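Local structure of penicillin-binding protein PbpB (6KGU) at residues P15-L29 with A187-N199. The protein takes part in the synthesis of cross-linked peptidoglycan from lipid intermediates and is acylated by beta-lactam antibiotics such as aztreonam at its transpeptidase domain. Sequence-based numbering, arbitrary orientation. Where two conformers were deposited one is given.
Sequences PAARGSIVDRNNDRL and AVHGSTVVLTLDN
Asp23 and Asn199 meet where strand 21-22 ends and helix 199-216 begins. The Asp23 carboxylate and the Asn199 amide are turned 44° apart. Asp23 OD2 takes the backbone N of Asn199 on its anti lone pair, at 2.9 Å. Asp23 CG sits between its own backbone N and carbonyl carbon (chi1 83°), and the carboxylate reaches both ways: OD2 to Asn199, OD1 back into the turn of its own segment. There Asn25 N and Asp27 N reach OD1 from opposite faces of the carboxylate, the first closing an Asx turn. Asn199 ND2 donates to Asp27 OD2 at 2.7 Å, while Leu29 CD2 lies against Asn199 OD1.

The Arg24 chain bends at chi3 (-63°), and NH1 meets Thr196 O edge-on, in the guanidinium plane, at 2.9 Å, and also pairs with Glu232. Strands 21-22 and 192-195 run parallel within a mixed sheet, away from the active site. Ile21 CG2 and Leu29 CD1 both touch Leu195 CD1, and Val22 CG2 meets Val194 CG2 on the other face. Before the strands, Ala17 N donates to His189 ND1 in the ring plane, at 2.9 Å. ND1 therefore accepts, so a neutral ring with its proton on NE2 is likely. The two Asp23 oxygens together tie the 23-26 turn to the helix start.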
ATOM      1  N   PRO A  15      25.005 -18.236 -27.572  1.00 54.38           N
ATOM      2  CA  PRO A  15      24.115 -17.271 -26.905  1.00 49.63           C
ATOM      3  C   PRO A  15      23.455 -17.832 -25.652  1.00 38.83           C
ATOM      4  O   PRO A  15      22.996 -18.972 -25.623  1.00 37.79           O
ATOM      5  CB  PRO A  15      23.071 -16.954 -27.983  1.00 52.27           C
ATOM      6  CG  PRO A  15      23.073 -18.161 -28.870  1.00 58.95           C
ATOM      7  CD  PRO A  15      24.489 -18.656 -28.888  1.00 54.40           C
ATOM      8  N   ALA A  16      23.401 -17.007 -24.608  1.00 39.04           N
ATOM      9  CA  ALA A  16      22.627 -17.378 -23.429  1.00 38.10           C
ATOM     10  C   ALA A  16      21.136 -17.200 -23.695  1.00 40.77           C
ATOM     11  O   ALA A  16      20.713 -16.230 -24.330  1.00 41.60           O
ATOM     12  CB  ALA A  16      23.044 -16.537 -22.230  1.00 35.92           C
ATOM     13  N   ALA A  17      20.336 -18.141 -23.207  1.00 42.74           N
ATOM     14  CA  ALA A  17      18.885 -18.068 -23.331  1.00 45.75           C
ATOM     15  C   ALA A  17      18.296 -17.292 -22.152  1.00 41.30           C
ATOM     16  O   ALA A  17      18.599 -17.588 -20.990  1.00 40.38           O
ATOM     17  CB  ALA A  17      18.280 -19.471 -23.399  1.00 42.45           C
ATOM     18  N   ARG A  18      17.442 -16.319 -22.453  1.00 40.58           N
ATOM     19  CA  ARG A  18      16.882 -15.473 -21.406  1.00 38.93           C
ATOM     20  C   ARG A  18      15.999 -16.277 -20.461  1.00 31.77           C
ATOM     21  O   ARG A  18      15.217 -17.129 -20.884  1.00 38.07           O
ATOM     22  CB  ARG A  18      16.086 -14.319 -22.014  1.00 40.49           C
ATOM     23  CG  ARG A  18      15.727 -13.234 -20.995  1.00 36.22           C
ATOM     24  CD  ARG A  18      15.206 -11.979 -21.684  1.00 35.30           C
ATOM     25  NE  ARG A  18      14.900 -10.912 -20.725  1.00 36.63           N
ATOM     26  CZ  ARG A  18      15.805 -10.057 -20.259  1.00 38.95           C
ATOM     27  NH1 ARG A  18      17.080 -10.148 -20.658  1.00 33.01           N
ATOM     28  NH2 ARG A  18      15.449  -9.120 -19.394  1.00 29.50           N
ATOM     29  N   GLY A  19      16.136 -16.007 -19.171  1.00 31.64           N
ATOM     30  CA  GLY A  19      15.290 -16.650 -18.190  1.00 38.11           C
ATOM     31  C   GLY A  19      13.886 -16.063 -18.165  1.00 32.78           C
ATOM     32  O   GLY A  19      13.587 -15.016 -18.748  1.00 34.18           O
ATOM     33  N   SER A  20      12.996 -16.767 -17.483  1.00 33.67           N
ATOM     34  CA  SER A  20      11.591 -16.396 -17.394  0.82 36.71           C
ATOM     35  C   SER A  20      11.308 -15.621 -16.112  1.00 36.76           C
ATOM     36  O   SER A  20      12.080 -15.654 -15.154  1.00 34.91           O
ATOM     37  CB  SER A  20      10.699 -17.641 -17.446  0.82 33.65           C
ATOM     38  OG  SER A  20      10.817 -18.301 -18.692  0.82 33.82           O
ATOM     39  N   ILE A  21      10.168 -14.934 -16.101  1.00 37.68           N
ATOM     40  CA  ILE A  21       9.621 -14.300 -14.907  1.00 32.83           C
ATOM     41  C   ILE A  21       8.276 -14.966 -14.648  1.00 31.79           C
ATOM     42  O   ILE A  21       7.391 -14.927 -15.510  1.00 32.49           O
ATOM     43  CB  ILE A  21       9.457 -12.775 -15.076  1.00 32.30           C
ATOM     44  CG1 ILE A  21      10.800 -12.098 -15.385  1.00 33.29           C
ATOM     45  CG2 ILE A  21       8.792 -12.168 -13.823  1.00 29.85           C
ATOM     46  CD1 ILE A  21      10.707 -10.599 -15.704  1.00 30.47           C
ATOM     47  N   VAL A  22       8.128 -15.594 -13.477  1.00 31.51           N
ATOM     48  CA  VAL A  22       6.924 -16.342 -13.140  1.00 33.75           C
ATOM     49  C   VAL A  22       6.410 -15.857 -11.789  1.00 31.51           C
ATOM     50  O   VAL A  22       7.128 -15.214 -11.025  1.00 31.84           O
ATOM     51  CB  VAL A  22       7.172 -17.877 -13.112  1.00 35.15           C
ATOM     52  CG1 VAL A  22       7.856 -18.339 -14.394  1.00 31.81           C
ATOM     53  CG2 VAL A  22       8.015 -18.272 -11.897  1.00 32.61           C
ATOM     54  N   ASP A  23       5.151 -16.178 -11.494  1.00 31.59           N
ATOM     55  CA  ASP A  23       4.569 -15.803 -10.214  1.00 30.07           C
ATOM     56  C   ASP A  23       4.901 -16.881  -9.175  1.00 32.26           C
ATOM     57  O   ASP A  23       5.608 -17.847  -9.466  1.00 32.90           O
ATOM     58  CB  ASP A  23       3.065 -15.534 -10.360  1.00 30.51           C
ATOM     59  CG  ASP A  23       2.189 -16.817 -10.311  1.00 38.11           C
ATOM     60  OD1 ASP A  23       2.702 -17.947 -10.430  1.00 33.48           O
ATOM     61  OD2 ASP A  23       0.947 -16.671 -10.168  1.00 34.58           O
ATOM     62  N   ARG A  24       4.396 -16.713  -7.944  1.00 29.28           N
ATOM     63  CA  ARG A  24       4.775 -17.604  -6.850  1.00 31.31           C
ATOM     64  C   ARG A  24       4.405 -19.061  -7.124  1.00 35.78           C
ATOM     65  O   ARG A  24       5.011 -19.970  -6.543  1.00 33.76           O
ATOM     66  CB  ARG A  24       4.141 -17.126  -5.537  1.00 32.32           C
ATOM     67  CG  ARG A  24       2.632 -17.350  -5.404  1.00 34.65           C
ATOM     68  CD  ARG A  24       2.057 -16.673  -4.134  1.00 32.27           C
ATOM     69  NE  ARG A  24       2.603 -17.217  -2.880  1.00 32.17           N
ATOM     70  CZ  ARG A  24       3.426 -16.577  -2.052  1.00 37.93           C
ATOM     71  NH1 ARG A  24       3.829 -15.344  -2.309  1.00 29.41           N
ATOM     72  NH2 ARG A  24       3.844 -17.176  -0.946  1.00 39.41           N
ATOM     73  N   ASN A  25       3.441 -19.304  -8.006  1.00 36.19           N
ATOM     74  CA  ASN A  25       3.020 -20.651  -8.359  1.00 38.73           C
ATOM     75  C   ASN A  25       3.541 -21.082  -9.722  1.00 37.09           C
ATOM     76  O   ASN A  25       3.004 -22.021 -10.311  1.00 37.72           O
ATOM     77  CB  ASN A  25       1.497 -20.739  -8.308  1.00 36.31           C
ATOM     78  CG  ASN A  25       0.941 -20.303  -6.966  1.00 39.08           C
ATOM     79  OD1 ASN A  25       1.417 -20.745  -5.917  1.00 41.96           O
ATOM     80  ND2 ASN A  25      -0.068 -19.443  -6.990  1.00 41.60           N
ATOM     81  N   ASN A  26       4.564 -20.398 -10.232  1.00 36.87           N
ATOM     82  CA  ASN A  26       5.221 -20.692 -11.502  1.00 40.39           C
ATOM     83  C   ASN A  26       4.341 -20.433 -12.715  1.00 38.34           C
ATOM     84  O   ASN A  26       4.658 -20.883 -13.810  1.00 40.26           O
ATOM     85  CB  ASN A  26       5.761 -22.126 -11.533  1.00 42.50           C
ATOM     86  CG  ASN A  26       7.160 -22.207 -10.994  1.00 53.96           C
ATOM     87  OD1 ASN A  26       7.377 -22.185  -9.780  1.00 49.34           O
ATOM     88  ND2 ASN A  26       8.134 -22.272 -11.898  1.00 63.23           N
ATOM     89  N   ASP A  27       3.257 -19.689 -12.564  1.00 35.19           N
ATOM     90  CA  ASP A  27       2.516 -19.222 -13.730  1.00 34.65           C
ATOM     91  C   ASP A  27       3.327 -18.156 -14.456  1.00 36.04           C
ATOM     92  O   ASP A  27       3.759 -17.172 -13.850  1.00 37.12           O
ATOM     93  CB  ASP A  27       1.162 -18.667 -13.301  1.00 40.32           C
ATOM     94  CG  ASP A  27       0.244 -18.419 -14.468  1.00 46.97           C
ATOM     95  OD1 ASP A  27       0.154 -19.305 -15.346  1.00 54.73           O
ATOM     96  OD2 ASP A  27      -0.370 -17.327 -14.522  1.00 50.61           O
ATOM     97  N   ARG A  28       3.546 -18.350 -15.754  1.00 38.85           N
ATOM     98  CA  ARG A  28       4.496 -17.507 -16.471  1.00 39.11           C
ATOM     99  C   ARG A  28       3.934 -16.110 -16.697  1.00 39.86           C
ATOM    100  O   ARG A  28       2.782 -15.945 -17.102  1.00 37.15           O
ATOM    101  CB  ARG A  28       4.869 -18.148 -17.805  1.00 42.30           C
ATOM    102  CG  ARG A  28       5.651 -19.457 -17.651  1.00 42.72           C
ATOM    103  CD  ARG A  28       5.959 -20.081 -19.006  1.00 48.04           C
ATOM    104  NE  ARG A  28       4.743 -20.395 -19.756  1.00 45.68           N
ATOM    105  CZ  ARG A  28       4.731 -20.846 -21.006  1.00 53.35           C
ATOM    106  NH1 ARG A  28       5.878 -21.032 -21.663  1.00 44.04           N
ATOM    107  NH2 ARG A  28       3.573 -21.110 -21.602  1.00 53.38           N
ATOM    108  N   LEU A  29       4.758 -15.103 -16.420  1.00 38.18           N
ATOM    109  CA  LEU A  29       4.497 -13.722 -16.804  1.00 33.39           C
ATOM    110  C   LEU A  29       5.298 -13.305 -18.027  1.00 35.01           C
ATOM    111  O   LEU A  29       4.791 -12.572 -18.878  1.00 31.22           O
ATOM    112  CB  LEU A  29       4.815 -12.783 -15.631  1.00 36.43           C
ATOM    113  CG  LEU A  29       3.857 -12.925 -14.444  1.00 31.12           C
ATOM    114  CD1 LEU A  29       4.455 -12.351 -13.150  1.00 31.71           C
ATOM    115  CD2 LEU A  29       2.511 -12.268 -14.770  1.00 30.50           C
ATOM    116  N   ALA A 187      28.118 -21.079 -22.156  1.00 46.63           N
ATOM    117  CA  ALA A 187      27.075 -20.086 -21.968  1.00 47.36           C
ATOM    118  C   ALA A 187      26.441 -20.266 -20.596  1.00 44.91           C
ATOM    119  O   ALA A 187      26.130 -21.388 -20.188  1.00 43.87           O
ATOM    120  CB  ALA A 187      26.015 -20.202 -23.062  1.00 45.05           C
ATOM    121  N   VAL A 188      26.285 -19.163 -19.870  1.00 40.65           N
ATOM    122  CA  VAL A 188      25.509 -19.141 -18.633  1.00 42.90           C
ATOM    123  C   VAL A 188      24.108 -18.682 -19.027  1.00 40.24           C
ATOM    124  O   VAL A 188      23.893 -17.504 -19.320  1.00 37.05           O
ATOM    125  CB  VAL A 188      26.141 -18.221 -17.584  1.00 45.85           C
ATOM    126  CG1 VAL A 188      25.326 -18.225 -16.265  1.00 37.35           C
ATOM    127  CG2 VAL A 188      27.604 -18.615 -17.342  1.00 35.62           C
ATOM    128  N   HIS A 189      23.165 -19.620 -19.090  1.00 41.01           N
ATOM    129  CA  HIS A 189      21.799 -19.254 -19.432  1.00 41.31           C
ATOM    130  C   HIS A 189      21.178 -18.434 -18.305  1.00 41.32           C
ATOM    131  O   HIS A 189      21.600 -18.504 -17.146  1.00 35.76           O
ATOM    132  CB  HIS A 189      20.964 -20.500 -19.726  1.00 42.05           C
ATOM    133  CG  HIS A 189      21.419 -21.248 -20.941  1.00 45.87           C
ATOM    134  ND1 HIS A 189      21.354 -20.712 -22.209  1.00 45.49           N
ATOM    135  CD2 HIS A 189      21.975 -22.477 -21.081  1.00 44.15           C
ATOM    136  CE1 HIS A 189      21.845 -21.578 -23.079  1.00 47.77           C
ATOM    137  NE2 HIS A 189      22.229 -22.658 -22.419  1.00 47.87           N
ATOM    138  N   GLY A 190      20.175 -17.636 -18.663  1.00 40.28           N
ATOM    139  CA  GLY A 190      19.525 -16.789 -17.676  1.00 40.58           C
ATOM    140  C   GLY A 190      18.769 -17.602 -16.636  1.00 34.30           C
ATOM    141  O   GLY A 190      18.159 -18.625 -16.938  1.00 37.85           O
ATOM    142  N   SER A 191      18.791 -17.122 -15.400  1.00 36.24           N
ATOM    143  CA  SER A 191      18.003 -17.783 -14.372  1.00 39.30           C
ATOM    144  C   SER A 191      16.560 -17.294 -14.419  1.00 40.71           C
ATOM    145  O   SER A 191      16.253 -16.235 -14.977  1.00 36.78           O
ATOM    146  CB  SER A 191      18.604 -17.526 -12.990  1.00 44.57           C
ATOM    147  OG  SER A 191      19.908 -18.066 -12.910  1.00 48.70           O
ATOM    148  N   THR A 192      15.667 -18.087 -13.835  1.00 35.32           N
ATOM    149  CA  THR A 192      14.258 -17.732 -13.762  1.00 39.39           C
ATOM    150  C   THR A 192      13.962 -17.020 -12.446  1.00 39.42           C
ATOM    151  O   THR A 192      14.431 -17.438 -11.387  1.00 33.08           O
ATOM    152  CB  THR A 192      13.386 -18.981 -13.908  1.00 40.97           C
ATOM    153  OG1 THR A 192      13.343 -19.351 -15.292  1.00 45.27           O
ATOM    154  CG2 THR A 192      11.956 -18.717 -13.426  1.00 39.24           C
ATOM    155  N   VAL A 193      13.194 -15.933 -12.526  1.00 36.89           N
ATOM    156  CA  VAL A 193      12.877 -15.081 -11.383  1.00 31.04           C
ATOM    157  C   VAL A 193      11.453 -15.398 -10.920  1.00 34.03           C
ATOM    158  O   VAL A 193      10.491 -15.215 -11.673  1.00 31.98           O
ATOM    159  CB  VAL A 193      13.037 -13.591 -11.744  1.00 36.17           C
ATOM    160  CG1 VAL A 193      12.418 -12.699 -10.678  1.00 35.01           C
ATOM    161  CG2 VAL A 193      14.525 -13.233 -11.942  1.00 28.55           C
ATOM    162  N   VAL A 194      11.315 -15.873  -9.682  1.00 36.66           N
ATOM    163  CA  VAL A 194      10.023 -16.231  -9.094  1.00 29.52           C
ATOM    164  C   VAL A 194       9.548 -15.069  -8.223  1.00 33.53           C
ATOM    165  O   VAL A 194      10.206 -14.718  -7.240  1.00 31.19           O
ATOM    166  CB  VAL A 194      10.125 -17.520  -8.258  1.00 37.20           C
ATOM    167  CG1 VAL A 194       8.754 -17.900  -7.693  1.00 31.27           C
ATOM    168  CG2 VAL A 194      10.747 -18.683  -9.080  1.00 37.04           C
ATOM    169  N   LEU A 195       8.409 -14.470  -8.574  1.00 31.07           N
ATOM    170  CA  LEU A 195       7.873 -13.347  -7.813  1.00 30.73           C
ATOM    171  C   LEU A 195       6.984 -13.834  -6.669  1.00 32.72           C
ATOM    172  O   LEU A 195       6.483 -14.961  -6.673  1.00 28.78           O
ATOM    173  CB  LEU A 195       7.071 -12.408  -8.719  1.00 26.99           C
ATOM    174  CG  LEU A 195       7.843 -11.896  -9.945  1.00 33.00           C
ATOM    175  CD1 LEU A 195       6.989 -10.992 -10.805  1.00 29.16           C
ATOM    176  CD2 LEU A 195       9.110 -11.161  -9.496  1.00 28.58           C
ATOM    177  N   THR A 196       6.776 -12.954  -5.687  1.00 28.96           N
ATOM    178  CA  THR A 196       5.777 -13.211  -4.654  1.00 28.24           C
ATOM    179  C   THR A 196       4.347 -13.045  -5.161  1.00 33.04           C
ATOM    180  O   THR A 196       3.415 -13.462  -4.463  1.00 27.61           O
ATOM    181  CB  THR A 196       6.006 -12.278  -3.459  1.00 31.54           C
ATOM    182  OG1 THR A 196       5.963 -10.914  -3.903  1.00 31.52           O
ATOM    183  CG2 THR A 196       7.362 -12.543  -2.815  1.00 25.90           C
ATOM    184  N   LEU A 197       4.160 -12.415  -6.331  1.00 31.06           N
ATOM    185  CA  LEU A 197       2.828 -12.186  -6.881  1.00 28.96           C
ATOM    186  C   LEU A 197       2.052 -13.487  -7.034  1.00 32.73           C
ATOM    187  O   LEU A 197       2.610 -14.538  -7.363  1.00 34.53           O
ATOM    188  CB  LEU A 197       2.900 -11.505  -8.258  1.00 25.65           C
ATOM    189  CG  LEU A 197       3.487 -10.092  -8.364  1.00 29.07           C
ATOM    190  CD1 LEU A 197       3.406  -9.579  -9.816  1.00 27.11           C
ATOM    191  CD2 LEU A 197       2.797  -9.103  -7.397  1.00 24.52           C
ATOM    192  N   ASP A 198       0.751 -13.397  -6.806  1.00 27.69           N
ATOM    193  CA  ASP A 198      -0.202 -14.437  -7.156  1.00 31.86           C
ATOM    194  C   ASP A 198      -1.009 -13.894  -8.328  1.00 31.56           C
ATOM    195  O   ASP A 198      -1.780 -12.945  -8.163  1.00 31.52           O
ATOM    196  CB  ASP A 198      -1.079 -14.779  -5.953  1.00 30.30           C
ATOM    197  CG  ASP A 198      -2.113 -15.851  -6.253  1.00 37.48           C
ATOM    198  OD1 ASP A 198      -2.752 -15.799  -7.314  1.00 36.41           O
ATOM    199  OD2 ASP A 198      -2.291 -16.739  -5.403  1.00 36.99           O
ATOM    200  N   ASN A 199      -0.844 -14.514  -9.503  1.00 35.32           N
ATOM    201  CA  ASN A 199      -1.441 -13.978 -10.724  1.00 31.69           C
ATOM    202  C   ASN A 199      -2.955 -13.897 -10.632  1.00 33.77           C
ATOM    203  O   ASN A 199      -3.547 -12.982 -11.204  1.00 30.79           O
ATOM    204  CB  ASN A 199      -1.021 -14.813 -11.933  1.00 32.10           C
ATOM    205  CG  ASN A 199       0.383 -14.455 -12.425  1.00 40.97           C
ATOM    206  OD1 ASN A 199       1.026 -13.544 -11.890  1.00 36.07           O
ATOM    207  ND2 ASN A 199       0.859 -15.164 -13.441  1.00 34.77           N
TER
HETATM  208  O   HOH W   1      17.400 -19.351 -19.780  1.00 49.94           O